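Local coordinates for protein aspartokinase (PDB 3L76) that probably catalyses ATP-dependent phosphorylation of the beta-carboxyl group of aspartate, and carries ACT domains that bind lysine and threonine, at residues A217-R222 with A361-I366; M202-S207 with E565-C570; L162-K167 with Y224-V229. All blocks are in the same frame, centred on the assembly; numbering follows the deposited sequence.

Contact 1 of 3, residues A217-R222 with A361-I366. With LYS (lysine), chain F.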
ATOM      1  N   ALA A 217     -21.321  -2.597  13.296  1.00 39.73           N
ATOM      2  CA  ALA A 217     -21.075  -4.019  13.129  1.00 50.46           C
ATOM      3  C   ALA A 217     -21.983  -4.889  14.012  1.00 57.40           C
ATOM      4  O   ALA A 217     -22.496  -5.937  13.579  1.00 36.25           O
ATOM      5  CB  ALA A 217     -19.607  -4.323  13.390  1.00 29.77           C
ATOM      6  N   VAL A 218     -22.183  -4.467  15.253  1.00 30.31           N
ATOM      7  CA  VAL A 218     -23.110  -5.192  16.110  1.00 55.56           C
ATOM      8  C   VAL A 218     -24.531  -5.116  15.538  1.00 50.07           C
ATOM      9  O   VAL A 218     -25.292  -6.072  15.647  1.00 30.06           O
ATOM     10  CB  VAL A 218     -23.025  -4.753  17.596  1.00 42.09           C
ATOM     11  CG1 VAL A 218     -22.861  -3.275  17.697  1.00 59.00           C
ATOM     12  CG2 VAL A 218     -24.256  -5.199  18.355  1.00 43.14           C
ATOM     13  N   GLU A 219     -24.853  -3.997  14.888  1.00 36.38           N
ATOM     14  CA  GLU A 219     -26.149  -3.818  14.250  1.00 32.29           C
ATOM     15  C   GLU A 219     -26.314  -4.679  12.993  1.00 42.33           C
ATOM     16  O   GLU A 219     -27.413  -5.146  12.680  1.00 44.44           O
ATOM     17  CB  GLU A 219     -26.389  -2.343  13.932  1.00 29.41           C
ATOM     18  CG  GLU A 219     -27.634  -2.053  13.085  1.00 17.53           C
ATOM     19  CD  GLU A 219     -27.852  -0.562  12.924  1.00 47.50           C
ATOM     20  OE1 GLU A 219     -28.479   0.058  13.824  1.00 50.87           O
ATOM     21  OE2 GLU A 219     -27.367  -0.007  11.915  1.00 35.38           O
ATOM     22  N   ILE A 220     -25.227  -4.889  12.261  1.00 51.58           N
ATOM     23  CA  ILE A 220     -25.280  -5.778  11.103  1.00 35.04           C
ATOM     24  C   ILE A 220     -25.477  -7.203  11.598  1.00 43.23           C
ATOM     25  O   ILE A 220     -26.334  -7.914  11.089  1.00 37.66           O
ATOM     26  CB  ILE A 220     -24.041  -5.645  10.212  1.00 40.75           C
ATOM     27  CG1 ILE A 220     -24.121  -4.346   9.410  1.00 32.66           C
ATOM     28  CG2 ILE A 220     -23.948  -6.811   9.241  1.00 43.45           C
ATOM     29  CD1 ILE A 220     -22.776  -3.892   8.904  1.00 38.52           C
ATOM     30  N   ALA A 221     -24.724  -7.589  12.627  1.00 24.65           N
ATOM     31  CA  ALA A 221     -24.868  -8.908  13.240  1.00 40.52           C
ATOM     32  C   ALA A 221     -26.299  -9.173  13.705  1.00 54.26           C
ATOM     33  O   ALA A 221     -26.865 -10.234  13.418  1.00 40.74           O
ATOM     34  CB  ALA A 221     -23.894  -9.092  14.392  1.00 24.86           C
ATOM     35  N   ARG A 222     -26.890  -8.216  14.415  1.00 39.16           N
ATOM     36  CA  ARG A 222     -28.268  -8.386  14.857  1.00 39.38           C
ATOM     37  C   ARG A 222     -29.172  -8.639  13.660  1.00 40.69           C
ATOM     38  O   ARG A 222     -30.024  -9.529  13.694  1.00 43.94           O
ATOM     39  CB  ARG A 222     -28.796  -7.161  15.625  1.00 48.32           C
ATOM     40  CG  ARG A 222     -30.238  -7.342  16.149  1.00 45.67           C
ATOM     41  CD  ARG A 222     -30.943  -6.015  16.478  1.00 26.49           C
ATOM     42  NE  ARG A 222     -31.197  -5.222  15.283  1.00 45.29           N
ATOM     43  CZ  ARG A 222     -31.116  -3.895  15.235  1.00 39.01           C
ATOM     44  NH1 ARG A 222     -30.771  -3.209  16.317  1.00 34.15           N
ATOM     45  NH2 ARG A 222     -31.355  -3.252  14.100  1.00 33.82           N
ATOM     46  N   ALA A 361     -34.199   4.903  14.227  1.00 34.06           N
ATOM     47  CA  ALA A 361     -33.251   4.136  15.013  1.00 36.21           C
ATOM     48  C   ALA A 361     -32.061   3.794  14.136  1.00 31.05           C
ATOM     49  O   ALA A 361     -32.219   3.551  12.944  1.00 38.91           O
ATOM     50  CB  ALA A 361     -33.924   2.890  15.533  1.00 24.07           C
ATOM     51  N   GLY A 362     -30.869   3.783  14.717  1.00 32.17           N
ATOM     52  CA  GLY A 362     -29.676   3.522  13.935  1.00 28.40           C
ATOM     53  C   GLY A 362     -28.359   3.808  14.610  1.00 38.70           C
ATOM     54  O   GLY A 362     -28.151   4.895  15.173  1.00 31.36           O
ATOM     55  N   ALA A 363     -27.467   2.819  14.545  1.00 27.38           N
ATOM     56  CA  ALA A 363     -26.117   2.956  15.073  1.00 36.80           C
ATOM     57  C   ALA A 363     -25.352   4.119  14.425  1.00 24.25           C
ATOM     58  O   ALA A 363     -24.548   4.790  15.068  1.00 36.97           O
ATOM     59  CB  ALA A 363     -25.373   1.666  14.902  1.00 33.41           C
ATOM     60  N   GLY A 364     -25.646   4.366  13.156  1.00 22.35           N
ATOM     61  CA  GLY A 364     -24.949   5.369  12.376  1.00 40.53           C
ATOM     62  C   GLY A 364     -25.185   6.802  12.794  1.00 52.87           C
ATOM     63  O   GLY A 364     -24.652   7.720  12.171  1.00 42.16           O
ATOM     64  N   MET A 365     -25.979   7.002  13.843  1.00 42.52           N
ATOM     65  CA  MET A 365     -26.315   8.356  14.275  1.00 35.13           C
ATOM     66  C   MET A 365     -25.417   8.753  15.436  1.00 40.00           C
ATOM     67  O   MET A 365     -25.253   9.932  15.727  1.00 34.77           O
ATOM     68  CB  MET A 365     -27.799   8.484  14.658  1.00 34.95           C
ATOM     69  CG  MET A 365     -28.150   7.910  16.045  1.00 38.37           C
ATOM     70  SD  MET A 365     -29.815   8.276  16.669  1.00 40.17           S
ATOM     71  CE  MET A 365     -30.864   7.579  15.383  1.00 26.00           C
ATOM     72  N   ILE A 366     -24.829   7.759  16.093  1.00 28.55           N
ATOM     73  CA  ILE A 366     -23.859   8.013  17.157  1.00 40.90           C
ATOM     74  C   ILE A 366     -22.723   8.942  16.699  1.00 39.43           C
ATOM     75  O   ILE A 366     -21.959   8.600  15.809  1.00 44.58           O
ATOM     76  CB  ILE A 366     -23.253   6.698  17.682  1.00 31.81           C
ATOM     77  CG1 ILE A 366     -24.362   5.725  18.087  1.00 34.07           C
ATOM     78  CG2 ILE A 366     -22.288   6.968  18.827  1.00 20.36           C
ATOM     79  CD1 ILE A 366     -23.884   4.538  18.882  1.00 40.73           C
TER
HETATM   80  N   LYS F 604     -25.747  12.818  17.210  1.00 21.46           N
HETATM   81  CA  LYS F 604     -27.008  12.964  16.472  1.00 21.10           C
HETATM   82  C   LYS F 604     -27.197  14.340  15.850  1.00 42.55           C
HETATM   83  O   LYS F 604     -26.525  15.311  16.273  1.00 25.67           O
HETATM   84  CB  LYS F 604     -28.206  12.613  17.371  1.00 26.87           C
HETATM   85  CG  LYS F 604     -28.237  11.153  17.814  1.00 27.23           C
HETATM   86  CD  LYS F 604     -29.145  10.917  19.010  1.00 31.58           C
HETATM   87  CE  LYS F 604     -28.422  11.198  20.312  1.00 48.78           C
HETATM   88  NZ  LYS F 604     -28.333   9.994  21.192  1.00 28.67           N
HETATM   89  OXT LYS F 604     -28.027  14.475  14.915  1.00 21.86           O
HETATM   90  O   HOH W   1     -27.131   3.017  11.383  1.00 34.50           O

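Contact 2 of 3, residues M202-S207 with E565-C570. With LYS (lysine), chain E.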
ATOM      1  N   MET A 202     -26.019  -3.711  23.550  1.00 59.22           N
ATOM      2  CA  MET A 202     -24.665  -3.310  23.199  1.00 38.96           C
ATOM      3  C   MET A 202     -24.707  -1.973  22.487  1.00 50.92           C
ATOM      4  O   MET A 202     -23.839  -1.124  22.678  1.00 34.70           O
ATOM      5  CB  MET A 202     -24.007  -4.367  22.318  1.00 50.63           C
ATOM      6  CG  MET A 202     -22.524  -4.118  22.011  1.00 37.65           C
ATOM      7  SD  MET A 202     -21.475  -4.150  23.470  1.00 48.44           S
ATOM      8  CE  MET A 202     -20.966  -2.433  23.581  1.00 57.42           C
ATOM      9  N   LEU A 203     -25.732  -1.793  21.666  1.00 49.82           N
ATOM     10  CA  LEU A 203     -25.926  -0.536  20.964  1.00 33.29           C
ATOM     11  C   LEU A 203     -26.260   0.603  21.935  1.00 46.43           C
ATOM     12  O   LEU A 203     -25.681   1.679  21.854  1.00 36.91           O
ATOM     13  CB  LEU A 203     -27.009  -0.678  19.887  1.00 41.14           C
ATOM     14  CG  LEU A 203     -26.646  -1.566  18.682  1.00 43.39           C
ATOM     15  CD1 LEU A 203     -27.836  -1.819  17.770  1.00 23.68           C
ATOM     16  CD2 LEU A 203     -25.517  -0.954  17.874  1.00 30.27           C
ATOM     17  N   GLU A 204     -27.176   0.367  22.864  1.00 50.38           N
ATOM     18  CA  GLU A 204     -27.532   1.419  23.813  1.00 56.87           C
ATOM     19  C   GLU A 204     -26.380   1.707  24.773  1.00 61.16           C
ATOM     20  O   GLU A 204     -26.294   2.797  25.328  1.00 49.95           O
ATOM     21  CB  GLU A 204     -28.819   1.095  24.582  1.00 42.85           C
ATOM     22  CG  GLU A 204     -30.097   1.203  23.754  1.00 30.71           C
ATOM     23  CD  GLU A 204     -30.453   2.641  23.370  1.00 43.77           C
ATOM     24  OE1 GLU A 204     -29.618   3.549  23.535  1.00 38.44           O
ATOM     25  OE2 GLU A 204     -31.574   2.868  22.872  1.00 30.78           O
ATOM     26  N   LEU A 205     -25.492   0.730  24.949  1.00 52.22           N
ATOM     27  CA  LEU A 205     -24.321   0.895  25.810  1.00 52.14           C
ATOM     28  C   LEU A 205     -23.053   1.050  24.968  1.00 64.10           C
ATOM     29  O   LEU A 205     -21.966   0.660  25.389  1.00 40.46           O
ATOM     30  CB  LEU A 205     -24.171  -0.292  26.776  1.00 35.48           C
ATOM     31  CG  LEU A 205     -25.225  -0.434  27.885  1.00 54.56           C
ATOM     32  CD1 LEU A 205     -25.306  -1.861  28.450  1.00 30.98           C
ATOM     33  CD2 LEU A 205     -24.985   0.580  29.003  1.00 44.49           C
ATOM     34  N   ALA A 206     -23.203   1.622  23.779  1.00 60.54           N
ATOM     35  CA  ALA A 206     -22.079   1.842  22.865  1.00 39.42           C
ATOM     36  C   ALA A 206     -20.786   2.261  23.557  1.00 55.13           C
ATOM     37  O   ALA A 206     -19.706   1.777  23.218  1.00 68.97           O
ATOM     38  CB  ALA A 206     -22.448   2.860  21.811  1.00 41.31           C
ATOM     39  N   SER A 207     -20.896   3.167  24.519  1.00 55.82           N
ATOM     40  CA  SER A 207     -19.727   3.680  25.225  1.00 55.32           C
ATOM     41  C   SER A 207     -18.953   2.579  25.956  1.00 64.25           C
ATOM     42  O   SER A 207     -17.733   2.656  26.078  1.00 55.00           O
ATOM     43  CB  SER A 207     -20.131   4.782  26.216  1.00 55.27           C
ATOM     44  OG  SER A 207     -20.651   4.229  27.414  1.00 62.32           O
ATOM     45  N   GLU A 565     -36.956   2.289  25.011  1.00 32.59           N
ATOM     46  CA  GLU A 565     -37.518   1.085  25.632  1.00 32.29           C
ATOM     47  C   GLU A 565     -36.538   0.365  26.563  1.00 32.15           C
ATOM     48  O   GLU A 565     -36.956  -0.366  27.450  1.00 28.57           O
ATOM     49  CB  GLU A 565     -38.037   0.100  24.579  1.00 40.88           C
ATOM     50  CG  GLU A 565     -39.041   0.685  23.590  1.00 19.48           C
ATOM     51  CD  GLU A 565     -38.378   1.517  22.525  1.00 30.77           C
ATOM     52  OE1 GLU A 565     -37.130   1.564  22.503  1.00 39.62           O
ATOM     53  OE2 GLU A 565     -39.106   2.104  21.704  1.00 26.04           O
ATOM     54  N   ILE A 566     -35.236   0.558  26.364  1.00 34.07           N
ATOM     55  CA  ILE A 566     -34.248  -0.204  27.132  1.00 27.00           C
ATOM     56  C   ILE A 566     -33.141   0.649  27.750  1.00 37.95           C
ATOM     57  O   ILE A 566     -32.214   0.123  28.359  1.00 50.00           O
ATOM     58  CB  ILE A 566     -33.609  -1.360  26.279  1.00 47.40           C
ATOM     59  CG1 ILE A 566     -32.620  -0.820  25.244  1.00 47.79           C
ATOM     60  CG2 ILE A 566     -34.691  -2.194  25.585  1.00 24.38           C
ATOM     61  CD1 ILE A 566     -31.959  -1.918  24.418  1.00 23.24           C
ATOM     62  N   LYS A 567     -33.242   1.964  27.587  1.00 34.41           N
ATOM     63  CA  LYS A 567     -32.274   2.892  28.179  1.00 43.49           C
ATOM     64  C   LYS A 567     -32.984   3.996  28.939  1.00 37.24           C
ATOM     65  O   LYS A 567     -33.899   4.620  28.408  1.00 40.61           O
ATOM     66  CB  LYS A 567     -31.383   3.531  27.112  1.00 27.98           C
ATOM     67  CG  LYS A 567     -30.243   4.353  27.695  1.00 38.92           C
ATOM     68  CD  LYS A 567     -29.294   4.897  26.607  1.00 41.09           C
ATOM     69  CE  LYS A 567     -27.905   5.218  27.182  1.00 26.59           C
ATOM     70  NZ  LYS A 567     -27.144   6.124  26.292  1.00 51.74           N
ATOM     71  N   ILE A 568     -32.574   4.214  30.186  1.00 29.30           N
ATOM     72  CA  ILE A 568     -32.979   5.392  30.949  1.00 38.09           C
ATOM     73  C   ILE A 568     -31.742   6.234  31.243  1.00 41.80           C
ATOM     74  O   ILE A 568     -30.745   5.717  31.745  1.00 34.00           O
ATOM     75  CB  ILE A 568     -33.691   5.047  32.278  1.00 43.07           C
ATOM     76  CG1 ILE A 568     -34.895   4.135  32.040  1.00 43.97           C
ATOM     77  CG2 ILE A 568     -34.164   6.318  32.958  1.00 33.02           C
ATOM     78  CD1 ILE A 568     -35.224   3.247  33.225  1.00 35.88           C
ATOM     79  N   SER A 569     -31.805   7.515  30.885  1.00 26.41           N
ATOM     80  CA  SER A 569     -30.774   8.493  31.229  1.00 46.41           C
ATOM     81  C   SER A 569     -31.312   9.576  32.187  1.00 46.06           C
ATOM     82  O   SER A 569     -32.400  10.131  31.982  1.00 32.72           O
ATOM     83  CB  SER A 569     -30.242   9.174  29.965  1.00 26.13           C
ATOM     84  OG  SER A 569     -29.558   8.275  29.138  1.00 50.85           O
ATOM     85  N   CYS A 570     -30.541   9.883  33.222  1.00 39.62           N
ATOM     86  CA  CYS A 570     -30.837  11.026  34.089  1.00 46.30           C
ATOM     87  C   CYS A 570     -29.720  12.034  33.990  1.00 59.81           C
ATOM     88  O   CYS A 570     -28.547  11.678  34.140  1.00 39.31           O
ATOM     89  CB  CYS A 570     -30.954  10.600  35.551  1.00 35.85           C
ATOM     90  SG  CYS A 570     -32.395   9.633  35.913  1.00 37.69           S
TER
HETATM   91  N   LYS E 603     -40.751  -0.246  31.632  1.00 21.76           N
HETATM   92  CA  LYS E 603     -39.867   0.084  32.741  1.00 35.84           C
HETATM   93  C   LYS E 603     -40.692   0.555  33.946  1.00 51.63           C
HETATM   94  O   LYS E 603     -41.925   0.681  33.867  1.00 31.17           O
HETATM   95  CB  LYS E 603     -38.828   1.136  32.330  1.00 32.33           C
HETATM   96  CG  LYS E 603     -39.412   2.442  31.746  1.00 25.28           C
HETATM   97  CD  LYS E 603     -38.291   3.432  31.366  1.00 39.93           C
HETATM   98  CE  LYS E 603     -37.599   3.037  30.062  1.00 25.09           C
HETATM   99  NZ  LYS E 603     -38.607   2.867  28.956  1.00 35.58           N
HETATM  100  OXT LYS E 603     -40.152   0.795  35.029  1.00 29.33           O

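Contact 3 of 3, residues L162-K167 with Y224-V229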
ATOM      1  N   LEU A 162     -18.833 -10.323   6.245  1.00 42.15           N
ATOM      2  CA  LEU A 162     -18.278 -11.527   5.645  1.00 54.90           C
ATOM      3  C   LEU A 162     -18.949 -12.749   6.217  1.00 56.95           C
ATOM      4  O   LEU A 162     -19.373 -13.626   5.474  1.00 56.33           O
ATOM      5  CB  LEU A 162     -16.766 -11.607   5.872  1.00 59.09           C
ATOM      6  CG  LEU A 162     -15.917 -10.914   4.816  1.00 51.37           C
ATOM      7  CD1 LEU A 162     -14.484 -10.848   5.267  1.00 77.73           C
ATOM      8  CD2 LEU A 162     -16.040 -11.647   3.497  1.00 43.84           C
ATOM      9  N   ALA A 163     -19.035 -12.807   7.544  1.00 60.05           N
ATOM     10  CA  ALA A 163     -19.717 -13.906   8.219  1.00 49.92           C
ATOM     11  C   ALA A 163     -21.151 -14.028   7.711  1.00 61.14           C
ATOM     12  O   ALA A 163     -21.649 -15.135   7.518  1.00 55.46           O
ATOM     13  CB  ALA A 163     -19.688 -13.723   9.739  1.00 29.22           C
ATOM     14  N   ALA A 164     -21.807 -12.892   7.477  1.00 45.33           N
ATOM     15  CA  ALA A 164     -23.163 -12.918   6.933  1.00 60.16           C
ATOM     16  C   ALA A 164     -23.178 -13.571   5.547  1.00 56.35           C
ATOM     17  O   ALA A 164     -23.941 -14.502   5.308  1.00 71.68           O
ATOM     18  CB  ALA A 164     -23.798 -11.504   6.890  1.00 24.54           C
ATOM     19  N   ALA A 165     -22.327 -13.090   4.648  1.00 45.70           N
ATOM     20  CA  ALA A 165     -22.296 -13.574   3.264  1.00 59.78           C
ATOM     21  C   ALA A 165     -21.921 -15.066   3.110  1.00 60.95           C
ATOM     22  O   ALA A 165     -22.351 -15.735   2.165  1.00 46.97           O
ATOM     23  CB  ALA A 165     -21.367 -12.704   2.434  1.00 43.91           C
ATOM     24  N   LEU A 166     -21.130 -15.576   4.048  1.00 47.03           N
ATOM     25  CA  LEU A 166     -20.651 -16.945   3.990  1.00 59.91           C
ATOM     26  C   LEU A 166     -21.492 -17.894   4.835  1.00 65.02           C
ATOM     27  O   LEU A 166     -21.215 -19.088   4.895  1.00 66.67           O
ATOM     28  CB  LEU A 166     -19.203 -17.001   4.475  1.00 58.43           C
ATOM     29  CG  LEU A 166     -18.235 -16.088   3.733  1.00 57.70           C
ATOM     30  CD1 LEU A 166     -16.867 -16.122   4.372  1.00 49.93           C
ATOM     31  CD2 LEU A 166     -18.163 -16.485   2.280  1.00 67.35           C
ATOM     32  N   LYS A 167     -22.513 -17.363   5.491  1.00 48.08           N
ATOM     33  CA  LYS A 167     -23.293 -18.151   6.431  1.00 63.18           C
ATOM     34  C   LYS A 167     -22.395 -18.751   7.506  1.00 66.44           C
ATOM     35  O   LYS A 167     -22.482 -19.941   7.786  1.00 69.52           O
ATOM     36  CB  LYS A 167     -24.057 -19.274   5.722  1.00 48.07           C
ATOM     37  CG  LYS A 167     -24.972 -18.822   4.587  1.00 58.52           C
ATOM     38  CD  LYS A 167     -26.100 -17.934   5.083  1.00 91.48           C
ATOM     39  CE  LYS A 167     -26.965 -17.439   3.933  1.00110.88           C
ATOM     40  NZ  LYS A 167     -28.073 -16.571   4.418  1.00122.74           N
ATOM     41  N   TYR A 224     -28.611  -9.883  10.689  1.00 35.98           N
ATOM     42  CA  TYR A 224     -28.413 -11.130   9.950  1.00 41.07           C
ATOM     43  C   TYR A 224     -28.224 -12.322  10.876  1.00 49.31           C
ATOM     44  O   TYR A 224     -27.828 -13.398  10.451  1.00 53.46           O
ATOM     45  CB  TYR A 224     -27.265 -10.999   8.942  1.00 31.99           C
ATOM     46  CG  TYR A 224     -27.562  -9.977   7.868  1.00 44.72           C
ATOM     47  CD1 TYR A 224     -28.144 -10.347   6.661  1.00 51.87           C
ATOM     48  CD2 TYR A 224     -27.294  -8.640   8.074  1.00 49.83           C
ATOM     49  CE1 TYR A 224     -28.429  -9.405   5.691  1.00 46.77           C
ATOM     50  CE2 TYR A 224     -27.583  -7.696   7.120  1.00 45.95           C
ATOM     51  CZ  TYR A 224     -28.149  -8.076   5.935  1.00 49.17           C
ATOM     52  OH  TYR A 224     -28.421  -7.120   4.988  1.00 58.15           O
ATOM     53  N   GLY A 225     -28.528 -12.121  12.151  1.00 55.69           N
ATOM     54  CA  GLY A 225     -28.516 -13.202  13.116  1.00 47.16           C
ATOM     55  C   GLY A 225     -27.152 -13.830  13.262  1.00 47.57           C
ATOM     56  O   GLY A 225     -27.030 -15.040  13.395  1.00 59.03           O
ATOM     57  N   ILE A 226     -26.118 -13.003  13.243  1.00 42.50           N
ATOM     58  CA  ILE A 226     -24.761 -13.505  13.370  1.00 54.53           C
ATOM     59  C   ILE A 226     -24.283 -13.456  14.820  1.00 50.69           C
ATOM     60  O   ILE A 226     -24.104 -12.381  15.391  1.00 56.45           O
ATOM     61  CB  ILE A 226     -23.776 -12.727  12.475  1.00 45.56           C
ATOM     62  CG1 ILE A 226     -24.330 -12.585  11.056  1.00 42.65           C
ATOM     63  CG2 ILE A 226     -22.413 -13.417  12.460  1.00 34.39           C
ATOM     64  CD1 ILE A 226     -24.325 -13.870  10.280  1.00 43.41           C
ATOM     65  N   PRO A 227     -24.048 -14.629  15.412  1.00 60.31           N
ATOM     66  CA  PRO A 227     -23.498 -14.658  16.768  1.00 48.87           C
ATOM     67  C   PRO A 227     -22.144 -13.960  16.797  1.00 55.26           C
ATOM     68  O   PRO A 227     -21.342 -14.155  15.881  1.00 59.18           O
ATOM     69  CB  PRO A 227     -23.307 -16.155  17.037  1.00 62.52           C
ATOM     70  CG  PRO A 227     -24.094 -16.873  15.966  1.00 62.65           C
ATOM     71  CD  PRO A 227     -24.088 -15.964  14.790  1.00 57.92           C
ATOM     72  N   LEU A 228     -21.904 -13.161  17.830  1.00 36.76           N
ATOM     73  CA  LEU A 228     -20.672 -12.403  17.975  1.00 47.33           C
ATOM     74  C   LEU A 228     -20.002 -12.706  19.304  1.00 60.34           C
ATOM     75  O   LEU A 228     -20.667 -13.060  20.280  1.00 52.64           O
ATOM     76  CB  LEU A 228     -20.957 -10.908  17.920  1.00 53.52           C
ATOM     77  CG  LEU A 228     -20.744 -10.177  16.608  1.00 65.87           C
ATOM     78  CD1 LEU A 228     -20.885  -8.684  16.866  1.00 54.10           C
ATOM     79  CD2 LEU A 228     -19.373 -10.509  16.040  1.00 55.12           C
ATOM     80  N   VAL A 229     -18.683 -12.533  19.346  1.00 54.68           N
ATOM     81  CA  VAL A 229     -17.921 -12.764  20.561  1.00 55.81           C
ATOM     82  C   VAL A 229     -16.753 -11.797  20.670  1.00 61.38           C
ATOM     83  O   VAL A 229     -15.879 -11.765  19.803  1.00 60.02           O
ATOM     84  CB  VAL A 229     -17.328 -14.179  20.591  1.00 65.21           C
ATOM     85  CG1 VAL A 229     -16.743 -14.458  21.952  1.00 55.25           C
ATOM     86  CG2 VAL A 229     -18.379 -15.214  20.245  1.00 82.53           C
TER

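Contact 1 of 3, residues A217-R222 with A361-I366
With CG trans to the backbone N (chi1 172°) and the chain extended beyond it, the side chain of E219 is carried straight off its helix to A363, at the turn that follows strand 348-361. The contact joins the amino acid kinase domain, through helix 215-224, to an ACT domain, through the loop leading to helix 371-381. A363 N donates to E219 OE1 at 3.0 Å (163° at the hydrogen). The N-H comes to the syn side of the carboxylate but lies 33° out of its plane. A363 CB points back at the helix and sits 3.7 Å from E219 OE1, so the carboxylate lies against both the amide and the methyl of one residue. A water 3.1 Å from E219 OE2 accepts from G364 N, and the carboxylate thus addresses two successive amides of the 3-10 turn, one directly and one at a remove. On the same helix R222 forms salt bridges with D200 and D262. At the end of the 3-10 segment the loop reaches an allosteric ligand: M365 SD packs 3.5 Å from CG of the bound lysine, and M365 O accepts a weak hydrogen bond from the lysine ligand's N at 3.3 Å.

Contact 2 of 3, residues M202-S207 with E565-C570
E204, in the last turn of helix 199-204, meets I566 and K567 where an ACT domain enters strand 567-573. Its CG lies 3.6 Å from I566 CG1, with I566 CD1 nearly as close, an aliphatic touch at the carbon before the carboxylate. With chi1 of 74°, CG1 of I566 is set between its backbone N and carbonyl carbon, and from there the CG1-CD1 arm comes up against E204. K567, extended all along its length, crosses E204 at a slant: E204 OE1 is 3.4 Å from K567 CD, while the ammonium passes on, NZ ending 4.5 Å from OE1, beyond a salt bridge, and making a long, weak ion pair with E393. K567 CE is 3.4 Å from the backbone O of E204.

The polar partners of the carboxylate stand in the next shell. S392 OG and S564 OG hydrogen-bond to OE2, and OE1 takes the amide of E393. S392 and E393 line one lysine pocket and S564 the other. E565 and I568 also line that second pocket, and I568 CG1 lies 3.5 Å from CE of the lysine bound there. E565 is paired with K395 and K357.

Replacing E204 by an alanine would probably leave the hydroxyls of S392 and S564 and the amide of E393 without their shared acceptor, and open a gap beside I566. Three hydrogen bonds on a buried carboxylate, with the ammonium of K567 nearby, would probably favour its ionised form, and they make this kinase-domain residue a direct link between the walls of two regulatory lysine sites.

Contact 3 of 3, residues L162-K167 with Y224-V229
I226 faces A163 and A164 across a small apolar interface inside the amino acid kinase fold, where helix 154-166 packs against the chain that runs from helix 215-224 into strand 228-232. That strand lies parallel to strand 170-175, which helix 154-166 itself leads into. From CB, which points toward the helix, the I226 side chain splits in two. The short branch, CG2, reaches the methyl of A163, with CG2 and A163 CB 3.9 Å apart. The longer branch starts at CG1, trans to the carbonyl carbon (chi1 -48°), and passes 4.3 Å from A164 CB. Its tip, CD1, settles on the helix backbone, 3.7 Å from A164 CA, and also lies near the N of that residue. The two alanines, with nothing beyond CB, let the isoleucine come this close to the main chain.

Y224 also meets A164: its CB is 4.1 Å from A164 CB, and its ring, inclined to that methyl, carries on to L252 and L255. A163 also touches V5 and C171, and I226 touches C171 too. Both segments hold a Schellman motif. G225 takes the positive phi (61°) that ends helix 215-224 and turns the chain so that I226 looks back at the alanines; in the other segment K167 takes the positive phi, with K167 N bonded to A164 O at 3.2 Å.

Overall arrangement
All three contacts are buried, but they differ in chemistry and place. Contacts 1 and 2 join the kinase domain to ACT domains near the centre of the folded chain, each through a helix-borne glutamate and each bordering a different bound lysine; contact 3 lies farther out, within the kinase domain, and is purely apolar. Helix 215-224 bears contact 1 and runs straight into the second segment of contact 3, where A221 O probably accepts from I226 N. It also packs on helix 199-204 of contact 2, V218 CG1 meeting L203 CD2 at 3.5 Å. Contacts 2 and 3 do not touch each other; helix 215-224, which meets elements of both, lies between them.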